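Local coordinates for protein benzyl alcohol dehydrogenase (Acinetobacter calcoaceticus, PDB 1F8F) that catalyses the NAD-dependent oxidation of benzyl alcohol, and probably of related aromatic alcohols, to the aldehyde as a zinc-containing medium-chain dehydrogenase, at residues Leu89-Cys94 with Gly174-Ala179; Ser109-Arg114 with Val314-Gly319; Asn155-Thr160 with Lys323-Leu328. All blocks are in the same frame, centred on the assembly; numbering follows the deposited sequence.

Contact 1 of 3, residues Leu89-Cys94 with Gly174-Ala179; sequences LSYGYC and GIQTGA. With ZN (zinc ion), chain C; NAD (nicotinamide-adenine-dinucleotide), chain F.
Between the catalytic domain and the coenzyme domain of this medium-chain alcohol dehydrogenase, Gln176 reaches from the helix under the nicotinamide to Ser90 and Tyr91, in the loop that runs on to the structural zinc. The amide nitrogen does all the touching. Gln176 NE2 donates to Ser90 OG at 2.9 Å, a bond bent to 141° at the hydrogen, with the hydroxyl slightly tilted out of the amide plane. Two torsions bring the amide across: CG sits between the backbone N and the carbonyl carbon (chi1 74°), and beyond it the chain runs extended, away from the helix.

The same nitrogen lies 3.6 Å from Tyr91 CE2. It comes to the edge of the phenol, near the ring plane, and the ring and amide planes stand 53° apart, so the two groups do not stack. NE2 also has a weak bond to Gly172 O, just before the helix, which gives the amide nitrogen a second acceptor.

Each segment also serves a bound group. Cys94 SG binds the structural zinc at 2.3 Å, together with Cys97, Cys100 and Cys108. Thr177, next to Gln176, brings OG1 to 3.5 Å from C4N of NAD, the carbon that takes up hydride; this hydroxyl is hydrogen-bonded to the carbonyl of Cys173, a ligand of the other zinc.

The contact is buried. Leu89 closes strand 86-89, whose neighbour is strand 156-159; helix 174-186 packs on helix 201-213 through Ile175 and Ala179, and Pro321 of helix 321-333 touches Ser90, Tyr91 and Gln176 alike.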
# COMPACT_ATOMS: atom_id res chain seq x y z
N LEU A 89 -13.20 -3.55 -27.56
CA LEU A 89 -12.80 -4.93 -27.37
C LEU A 89 -11.32 -4.91 -26.94
O LEU A 89 -10.43 -4.47 -27.65
CB LEU A 89 -12.76 -5.65 -28.72
CG LEU A 89 -13.99 -5.49 -29.60
CD1 LEU A 89 -13.99 -6.56 -30.71
CD2 LEU A 89 -15.28 -5.68 -28.78
N SER A 90 -11.10 -5.33 -25.72
CA SER A 90 -9.86 -5.34 -25.01
C SER A 90 -9.22 -6.72 -25.11
O SER A 90 -9.75 -7.56 -25.84
CB SER A 90 -10.10 -4.97 -23.53
OG SER A 90 -8.95 -4.68 -22.78
N TYR A 91 -8.10 -6.97 -24.45
CA TYR A 91 -7.45 -8.27 -24.50
C TYR A 91 -8.32 -9.36 -23.86
O TYR A 91 -9.39 -9.19 -23.33
CB TYR A 91 -6.08 -8.25 -23.86
CG TYR A 91 -6.09 -7.80 -22.40
CD1 TYR A 91 -6.16 -8.73 -21.36
CD2 TYR A 91 -5.95 -6.46 -22.07
CE1 TYR A 91 -6.18 -8.32 -20.02
CE2 TYR A 91 -5.96 -6.02 -20.77
CZ TYR A 91 -6.03 -6.97 -19.75
OH TYR A 91 -6.05 -6.53 -18.45
N GLY A 92 -7.82 -10.59 -23.95
CA GLY A 92 -8.36 -11.85 -23.54
C GLY A 92 -7.91 -12.47 -22.24
O GLY A 92 -6.77 -12.78 -21.96
N TYR A 93 -8.91 -12.61 -21.32
CA TYR A 93 -8.70 -13.19 -19.99
C TYR A 93 -9.76 -14.21 -19.58
O TYR A 93 -10.91 -14.20 -20.02
CB TYR A 93 -8.47 -12.14 -18.92
CG TYR A 93 -9.62 -11.23 -18.56
CD1 TYR A 93 -10.02 -10.23 -19.46
CD2 TYR A 93 -10.31 -11.31 -17.36
CE1 TYR A 93 -11.05 -9.36 -19.21
CE2 TYR A 93 -11.35 -10.44 -17.07
CZ TYR A 93 -11.71 -9.49 -18.00
OH TYR A 93 -12.76 -8.63 -17.71
N CYS A 94 -9.36 -15.15 -18.72
CA CYS A 94 -10.23 -16.21 -18.26
C CYS A 94 -11.20 -15.80 -17.15
O CYS A 94 -12.30 -16.33 -17.29
CB CYS A 94 -9.46 -17.47 -17.87
SG CYS A 94 -8.97 -17.50 -16.12
N GLY A 174 -3.01 -0.04 -26.83
CA GLY A 174 -1.93 0.95 -26.61
C GLY A 174 -2.19 2.13 -25.68
O GLY A 174 -1.26 2.54 -24.94
N ILE A 175 -3.36 2.76 -25.70
CA ILE A 175 -3.66 3.89 -24.82
C ILE A 175 -3.81 3.48 -23.36
O ILE A 175 -3.19 4.10 -22.51
CB ILE A 175 -4.88 4.69 -25.33
CG1 ILE A 175 -4.88 4.80 -26.86
CG2 ILE A 175 -4.92 6.10 -24.71
CD1 ILE A 175 -3.70 5.54 -27.49
N GLN A 176 -4.49 2.35 -23.05
CA GLN A 176 -4.63 1.83 -21.71
C GLN A 176 -3.27 1.37 -21.20
O GLN A 176 -2.98 1.48 -19.99
CB GLN A 176 -5.66 0.71 -21.51
CG GLN A 176 -5.41 -0.70 -22.01
CD GLN A 176 -6.55 -1.65 -21.64
OE1 GLN A 176 -7.37 -1.27 -20.80
NE2 GLN A 176 -6.73 -2.84 -22.21
N THR A 177 -2.42 0.89 -22.11
CA THR A 177 -1.13 0.37 -21.68
C THR A 177 -0.27 1.51 -21.13
O THR A 177 0.35 1.44 -20.06
CB THR A 177 -0.34 -0.35 -22.81
OG1 THR A 177 -0.98 -1.56 -23.23
CG2 THR A 177 1.07 -0.73 -22.34
N GLY A 178 -0.23 2.60 -21.84
CA GLY A 178 0.60 3.73 -21.44
C GLY A 178 0.04 4.50 -20.27
O GLY A 178 0.84 4.86 -19.37
N ALA A 179 -1.26 4.80 -20.35
CA ALA A 179 -1.92 5.55 -19.27
C ALA A 179 -1.95 4.73 -17.99
O ALA A 179 -1.71 5.23 -16.89
CB ALA A 179 -3.39 5.90 -19.63
ZN ZN C . -7.41 -15.93 -15.61
PA NAD F . 5.74 3.11 -31.60
O1A NAD F . 4.57 4.00 -31.91
O2A NAD F . 6.52 2.59 -32.73
O5B NAD F . 6.65 3.77 -30.48
C5B NAD F . 7.97 3.44 -29.99
C4B NAD F . 8.91 4.64 -30.11
O4B NAD F . 10.26 4.22 -29.72
C3B NAD F . 9.04 5.29 -31.49
O3B NAD F . 8.56 6.62 -31.51
C2B NAD F . 10.54 5.29 -31.81
O2B NAD F . 11.03 6.51 -32.39
C1B NAD F . 11.15 5.07 -30.42
N9A NAD F . 12.48 4.47 -30.43
C8A NAD F . 12.89 3.30 -31.02
N7A NAD F . 14.18 3.05 -30.82
C5A NAD F . 14.62 4.12 -30.06
C6A NAD F . 15.88 4.45 -29.53
N6A NAD F . 16.98 3.72 -29.65
N1A NAD F . 15.96 5.60 -28.80
C2A NAD F . 14.84 6.37 -28.65
N3A NAD F . 13.64 6.15 -29.10
C4A NAD F . 13.59 5.01 -29.82
O3 NAD F . 5.13 1.86 -30.75
PN NAD F . 3.97 1.95 -29.66
O1N NAD F . 4.13 3.15 -28.82
O2N NAD F . 2.67 1.86 -30.33
O5D NAD F . 4.31 0.58 -28.84
C5D NAD F . 5.39 0.60 -27.88
C4D NAD F . 5.92 -0.74 -27.51
O4D NAD F . 5.16 -1.37 -26.44
C3D NAD F . 6.19 -1.84 -28.55
O3D NAD F . 7.28 -2.65 -28.08
C2D NAD F . 4.91 -2.67 -28.40
O2D NAD F . 4.96 -3.95 -29.01
C1D NAD F . 4.93 -2.73 -26.86
N1N NAD F . 3.61 -3.05 -26.34
C2N NAD F . 3.58 -3.62 -25.11
C3N NAD F . 2.35 -3.90 -24.55
C7N NAD F . 2.20 -4.54 -23.12
O7N NAD F . 1.07 -4.79 -22.69
N7N NAD F . 3.38 -4.76 -22.45
C4N NAD F . 1.14 -3.57 -25.22
C5N NAD F . 1.34 -2.52 -26.14
C6N NAD F . 2.54 -2.21 -26.77

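Contact 2 of 3, residues Ser109-Arg114 with Val314-Gly319; sequences SEFFGR and VVEGSG. With NAD (nicotinamide-adenine-dinucleotide), chain F; SO4 (sulfate ion), chain D.
The short helix 111-114 and the loop 314-319 keep their backbones well apart, with the closest CA atoms, those of Phe111 and Val315, separated by 10.1 Å, and side chains alone cross the gap. Phe111 and Val315 reach toward each other from opposite directions. Val315 CG1 lies over one face of the phenyl ring, 4.0 Å from Phe111 CZ. That methyl stands anti to the backbone N of Val315 (chi1 -175°), which turns it to the ring. Glu316 adds a lesser touch, its CG being 4.5 Å from Phe111 CZ. The meeting is wholly apolar and buried, and Leu306 of the second subunit also packs on Val315.

Behind the ring, the helix is tied to its own N-cap residue. Arg114 grips one oxygen of Glu110 side-on with two nitrogens: NE uses the anti lone pair of OE1, while NH2, at 2.8 Å from Glu110 OE1, forms the salt bridge. Both bonds lie close to the guanidinium plane. NH2 has two further, weak bonds to a sulfate, probably from the crystallisation liquor, which Ser121 and Arg152 also hold.

Across the gap the loop turns its backbone to the coenzyme. Glu316 N donates to O7N of NAD at 2.7 Å and 160°, and the carboxamide nitrogen N7N returns a longer bond, 3.3 Å, to Val314 O. These two bonds fix the rotation of the carboxamide and are consistent with a set orientation of the nicotinamide. Reading the carboxamide with main-chain atoms of a loop following the last strand of the Rossmann sheet, here 310-313, is characteristic of NAD-dependent medium-chain alcohol dehydrogenases; in this enzyme Val315, between the two residues that bind the carboxamide, meets Phe111 near the structural-zinc site.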
# COMPACT_ATOMS: atom_id res chain seq x y z
N SER A 109 -3.38 -16.57 -15.72
CA SER A 109 -2.51 -17.73 -16.02
C SER A 109 -2.82 -18.30 -17.40
O SER A 109 -2.10 -19.15 -17.94
CB SER A 109 -2.54 -18.73 -14.87
OG SER A 109 -3.84 -19.30 -14.75
N GLU A 110 -3.85 -17.83 -18.11
CA GLU A 110 -4.05 -18.27 -19.50
C GLU A 110 -3.70 -17.11 -20.42
O GLU A 110 -4.10 -17.18 -21.57
CB GLU A 110 -5.48 -18.79 -19.71
CG GLU A 110 -6.00 -19.80 -18.72
CD GLU A 110 -7.26 -20.61 -18.90
OE1 GLU A 110 -8.25 -20.39 -19.62
OE2 GLU A 110 -7.35 -21.66 -18.19
N PHE A 111 -2.98 -16.06 -20.02
CA PHE A 111 -2.70 -14.98 -20.96
C PHE A 111 -2.10 -15.48 -22.25
O PHE A 111 -2.92 -15.46 -23.17
CB PHE A 111 -1.85 -13.83 -20.38
CG PHE A 111 -2.01 -12.53 -21.15
CD1 PHE A 111 -1.28 -12.29 -22.30
CD2 PHE A 111 -2.91 -11.56 -20.73
CE1 PHE A 111 -1.44 -11.10 -22.99
CE2 PHE A 111 -3.09 -10.39 -21.40
CZ PHE A 111 -2.34 -10.14 -22.54
N PHE A 112 -1.01 -16.13 -22.53
CA PHE A 112 -0.50 -16.54 -23.82
C PHE A 112 -1.34 -17.45 -24.68
O PHE A 112 -1.15 -17.63 -25.90
CB PHE A 112 0.92 -17.10 -23.54
CG PHE A 112 1.75 -17.21 -24.80
CD1 PHE A 112 1.68 -18.36 -25.56
CD2 PHE A 112 2.58 -16.18 -25.23
CE1 PHE A 112 2.41 -18.51 -26.72
CE2 PHE A 112 3.32 -16.32 -26.39
CZ PHE A 112 3.22 -17.48 -27.14
N GLY A 113 -2.38 -18.05 -24.12
CA GLY A 113 -3.26 -18.97 -24.79
C GLY A 113 -4.55 -18.35 -25.30
O GLY A 113 -5.18 -18.90 -26.24
N ARG A 114 -5.08 -17.30 -24.70
CA ARG A 114 -6.31 -16.65 -25.10
C ARG A 114 -6.11 -15.59 -26.18
O ARG A 114 -7.09 -15.34 -26.89
CB ARG A 114 -7.05 -16.03 -23.89
CG ARG A 114 -7.86 -17.08 -23.17
CD ARG A 114 -8.31 -16.75 -21.77
NE ARG A 114 -8.83 -17.94 -21.08
CZ ARG A 114 -10.02 -18.45 -21.34
NH1 ARG A 114 -10.76 -17.80 -22.24
NH2 ARG A 114 -10.59 -19.52 -20.79
N VAL A 314 5.35 -4.67 -16.73
CA VAL A 314 3.93 -4.33 -16.81
C VAL A 314 3.25 -4.77 -18.12
O VAL A 314 3.71 -4.39 -19.20
CB VAL A 314 3.74 -2.80 -16.70
CG1 VAL A 314 2.31 -2.39 -17.05
CG2 VAL A 314 4.08 -2.23 -15.33
N VAL A 315 2.13 -5.46 -18.03
CA VAL A 315 1.31 -5.91 -19.18
C VAL A 315 0.01 -5.11 -19.22
O VAL A 315 -0.72 -5.01 -18.22
CB VAL A 315 0.89 -7.41 -19.09
CG1 VAL A 315 0.14 -7.94 -20.32
CG2 VAL A 315 2.09 -8.32 -18.86
N GLU A 316 -0.30 -4.48 -20.35
CA GLU A 316 -1.51 -3.75 -20.59
C GLU A 316 -1.89 -2.78 -19.49
O GLU A 316 -3.08 -2.43 -19.32
CB GLU A 316 -2.68 -4.74 -20.81
CG GLU A 316 -2.43 -5.70 -21.97
CD GLU A 316 -2.90 -5.07 -23.30
OE1 GLU A 316 -3.55 -4.00 -23.33
OE2 GLU A 316 -2.63 -5.67 -24.33
N GLY A 317 -0.91 -2.14 -18.85
CA GLY A 317 -1.16 -1.10 -17.87
C GLY A 317 -1.61 -1.64 -16.52
O GLY A 317 -1.95 -0.80 -15.66
N SER A 318 -1.58 -2.92 -16.24
CA SER A 318 -2.08 -3.48 -14.99
C SER A 318 -3.48 -3.08 -14.53
O SER A 318 -3.71 -3.24 -13.32
CB SER A 318 -1.07 -3.14 -13.87
OG SER A 318 0.23 -3.57 -14.30
N GLY A 319 -4.49 -2.63 -15.28
CA GLY A 319 -5.71 -2.37 -14.43
C GLY A 319 -6.72 -3.51 -14.63
O GLY A 319 -6.42 -4.65 -14.93
PA NAD F . 5.74 3.11 -31.60
O1A NAD F . 4.57 4.00 -31.91
O2A NAD F . 6.52 2.59 -32.73
O5B NAD F . 6.65 3.77 -30.48
C5B NAD F . 7.97 3.44 -29.99
C4B NAD F . 8.91 4.64 -30.11
O4B NAD F . 10.26 4.22 -29.72
C3B NAD F . 9.04 5.29 -31.49
O3B NAD F . 8.56 6.62 -31.51
C2B NAD F . 10.54 5.29 -31.81
O2B NAD F . 11.03 6.51 -32.39
C1B NAD F . 11.15 5.07 -30.42
N9A NAD F . 12.48 4.47 -30.43
C8A NAD F . 12.89 3.30 -31.02
N7A NAD F . 14.18 3.05 -30.82
C5A NAD F . 14.62 4.12 -30.06
C6A NAD F . 15.88 4.45 -29.53
N6A NAD F . 16.98 3.72 -29.65
N1A NAD F . 15.96 5.60 -28.80
C2A NAD F . 14.84 6.37 -28.65
N3A NAD F . 13.64 6.15 -29.10
C4A NAD F . 13.59 5.01 -29.82
O3 NAD F . 5.13 1.86 -30.75
PN NAD F . 3.97 1.95 -29.66
O1N NAD F . 4.13 3.15 -28.82
O2N NAD F . 2.67 1.86 -30.33
O5D NAD F . 4.31 0.58 -28.84
C5D NAD F . 5.39 0.60 -27.88
C4D NAD F . 5.92 -0.74 -27.51
O4D NAD F . 5.16 -1.37 -26.44
C3D NAD F . 6.19 -1.84 -28.55
O3D NAD F . 7.28 -2.65 -28.08
C2D NAD F . 4.91 -2.67 -28.40
O2D NAD F . 4.96 -3.95 -29.01
C1D NAD F . 4.93 -2.73 -26.86
N1N NAD F . 3.61 -3.05 -26.34
C2N NAD F . 3.58 -3.62 -25.11
C3N NAD F . 2.35 -3.90 -24.55
C7N NAD F . 2.20 -4.54 -23.12
O7N NAD F . 1.07 -4.79 -22.69
N7N NAD F . 3.38 -4.76 -22.45
C4N NAD F . 1.14 -3.57 -25.22
C5N NAD F . 1.34 -2.52 -26.14
C6N NAD F . 2.54 -2.21 -26.77
S SO4 D . -13.81 -21.29 -21.78
O1 SO4 D . -14.74 -22.23 -22.49
O2 SO4 D . -12.78 -22.10 -21.05
O3 SO4 D . -14.57 -20.40 -20.85
O4 SO4 D . -13.13 -20.45 -22.82

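Contact 3 of 3, residues Asn155-Thr160 with Lys323-Leu328; sequences NTVKVT and KFIPEL
Val157 and Val159, on an edge of the GroES-like catalytic domain's sheet, pack against Ile325 and Pro326 of helix 321-333, which follows the last strand of the Rossmann sheet. Strand 156-159 and the helix segment run roughly the same way, 31° apart, with axes 8.7 Å from each other at closest.

The tight part is the buried patch around Val157. Both of its methyls are used: CG2 lies 4.1 Å from Ile325 CD1, while CG1, set anti to the backbone N (chi1 -163°), meets Ile325 CG2 and the pyrrolidine ring of Pro326. Val159 CG1 joins at 4.2 Å from Ile325 CG2, putting that one helix methyl against two strand residues. Gln176 touches Ile325 as well.

On the looser side, Lys158 leaves the backbone away from the helix and is exposed, with a long, weak ion pair to Asp85, and Lys323 likewise leaves the interface, packing on Thr102 of the third subunit. Pro326 forms the margin between these two regimes. The helix is kinked here, for a proline nitrogen has no hydrogen to give the preceding turn, and the CD carbon bonded to that nitrogen lies 4.0 Å from Val157 CG1.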
# COMPACT_ATOMS: atom_id res chain seq x y z
N ASN A 155 -14.33 -9.49 -22.16
CA ASN A 155 -13.46 -8.57 -22.90
C ASN A 155 -14.29 -7.57 -23.70
O ASN A 155 -13.65 -6.86 -24.48
CB ASN A 155 -12.37 -9.19 -23.72
CG ASN A 155 -12.68 -10.12 -24.88
OD1 ASN A 155 -13.45 -11.08 -24.76
ND2 ASN A 155 -12.02 -9.80 -25.98
N THR A 156 -15.59 -7.42 -23.51
CA THR A 156 -16.36 -6.45 -24.30
C THR A 156 -16.84 -5.36 -23.38
O THR A 156 -17.68 -5.55 -22.51
CB THR A 156 -17.47 -7.18 -25.06
OG1 THR A 156 -16.88 -8.26 -25.80
CG2 THR A 156 -18.20 -6.35 -26.11
N VAL A 157 -16.34 -4.14 -23.50
CA VAL A 157 -16.54 -2.98 -22.70
C VAL A 157 -17.47 -1.94 -23.30
O VAL A 157 -17.23 -1.15 -24.20
CB VAL A 157 -15.25 -2.25 -22.30
CG1 VAL A 157 -15.40 -1.28 -21.17
CG2 VAL A 157 -14.11 -3.21 -21.96
N LYS A 158 -18.64 -1.82 -22.63
CA LYS A 158 -19.68 -0.86 -23.00
C LYS A 158 -19.19 0.57 -22.79
O LYS A 158 -18.69 0.89 -21.71
CB LYS A 158 -20.99 -1.10 -22.26
CG LYS A 158 -22.04 -0.00 -22.41
CD LYS A 158 -23.44 -0.58 -22.23
CE LYS A 158 -24.37 0.41 -21.54
NZ LYS A 158 -25.73 -0.20 -21.32
N VAL A 159 -19.32 1.41 -23.82
CA VAL A 159 -18.99 2.82 -23.65
C VAL A 159 -20.16 3.67 -24.16
O VAL A 159 -21.09 3.23 -24.84
CB VAL A 159 -17.68 3.29 -24.30
CG1 VAL A 159 -16.44 2.57 -23.85
CG2 VAL A 159 -17.80 3.20 -25.82
N THR A 160 -20.06 4.96 -23.84
CA THR A 160 -21.09 5.93 -24.15
C THR A 160 -21.35 6.14 -25.62
O THR A 160 -20.40 6.17 -26.40
CB THR A 160 -20.73 7.29 -23.51
OG1 THR A 160 -21.84 8.16 -23.65
CG2 THR A 160 -19.53 7.99 -24.10
N LYS A 323 -13.26 -1.45 -15.69
CA LYS A 323 -13.23 -0.28 -14.86
C LYS A 323 -12.45 0.90 -15.46
O LYS A 323 -12.95 2.01 -15.53
CB LYS A 323 -12.57 -0.60 -13.49
CG LYS A 323 -12.82 0.50 -12.48
CD LYS A 323 -11.84 0.44 -11.29
CE LYS A 323 -12.28 1.51 -10.27
NZ LYS A 323 -11.42 1.46 -9.07
N PHE A 324 -11.20 0.71 -15.88
CA PHE A 324 -10.30 1.71 -16.42
C PHE A 324 -10.67 2.32 -17.76
O PHE A 324 -10.42 3.53 -17.96
CB PHE A 324 -8.86 1.12 -16.49
CG PHE A 324 -7.78 2.17 -16.60
CD1 PHE A 324 -7.70 3.24 -15.74
CD2 PHE A 324 -6.80 2.11 -17.60
CE1 PHE A 324 -6.69 4.20 -15.85
CE2 PHE A 324 -5.80 3.04 -17.70
CZ PHE A 324 -5.72 4.12 -16.82
N ILE A 325 -11.17 1.53 -18.73
CA ILE A 325 -11.50 2.05 -20.05
C ILE A 325 -12.53 3.16 -19.96
O ILE A 325 -12.29 4.24 -20.51
CB ILE A 325 -11.83 1.01 -21.12
CG1 ILE A 325 -10.48 0.47 -21.67
CG2 ILE A 325 -12.67 1.55 -22.30
CD1 ILE A 325 -10.79 -0.81 -22.42
N PRO A 326 -13.66 2.93 -19.31
CA PRO A 326 -14.61 4.01 -19.09
C PRO A 326 -13.99 5.18 -18.34
O PRO A 326 -14.41 6.32 -18.58
CB PRO A 326 -15.78 3.36 -18.31
CG PRO A 326 -15.60 1.90 -18.57
CD PRO A 326 -14.13 1.64 -18.76
N GLU A 327 -13.02 5.00 -17.41
CA GLU A 327 -12.43 6.14 -16.74
C GLU A 327 -11.66 7.00 -17.77
O GLU A 327 -11.75 8.24 -17.78
CB GLU A 327 -11.53 5.78 -15.55
CG GLU A 327 -12.26 5.29 -14.30
CD GLU A 327 -11.40 4.57 -13.31
OE1 GLU A 327 -10.23 4.20 -13.51
OE2 GLU A 327 -11.89 4.31 -12.19
N LEU A 328 -10.91 6.36 -18.68
CA LEU A 328 -10.23 7.16 -19.70
C LEU A 328 -11.23 7.89 -20.61
O LEU A 328 -10.97 9.04 -20.94
CB LEU A 328 -9.28 6.31 -20.54
CG LEU A 328 -8.14 5.60 -19.75
CD1 LEU A 328 -7.38 4.75 -20.76
CD2 LEU A 328 -7.29 6.57 -18.95

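Along the chain the first segments come in the order 89-94, 109-114, 155-160, before 174-179, 314-319 and 323-328, so the connections cross. The centres of contacts 1 and 2 are about 8 Å apart; contact 3 lies about 10 Å from contact 1 and 17 Å from contact 2. Contact 1 is the middle piece: Tyr91 touches Phe111 and Glu316, and Ser90 O probably bonds to Asn155 ND2. Strand 156-159 precedes helix 174-186, and loop 314-319 runs straight into helix 321-333. Pieces far apart in sequence thereby meet around the nicotinamide end of NAD, which contacts 1 and 2 both reach; contact 3 is apolar packing away from the coenzyme.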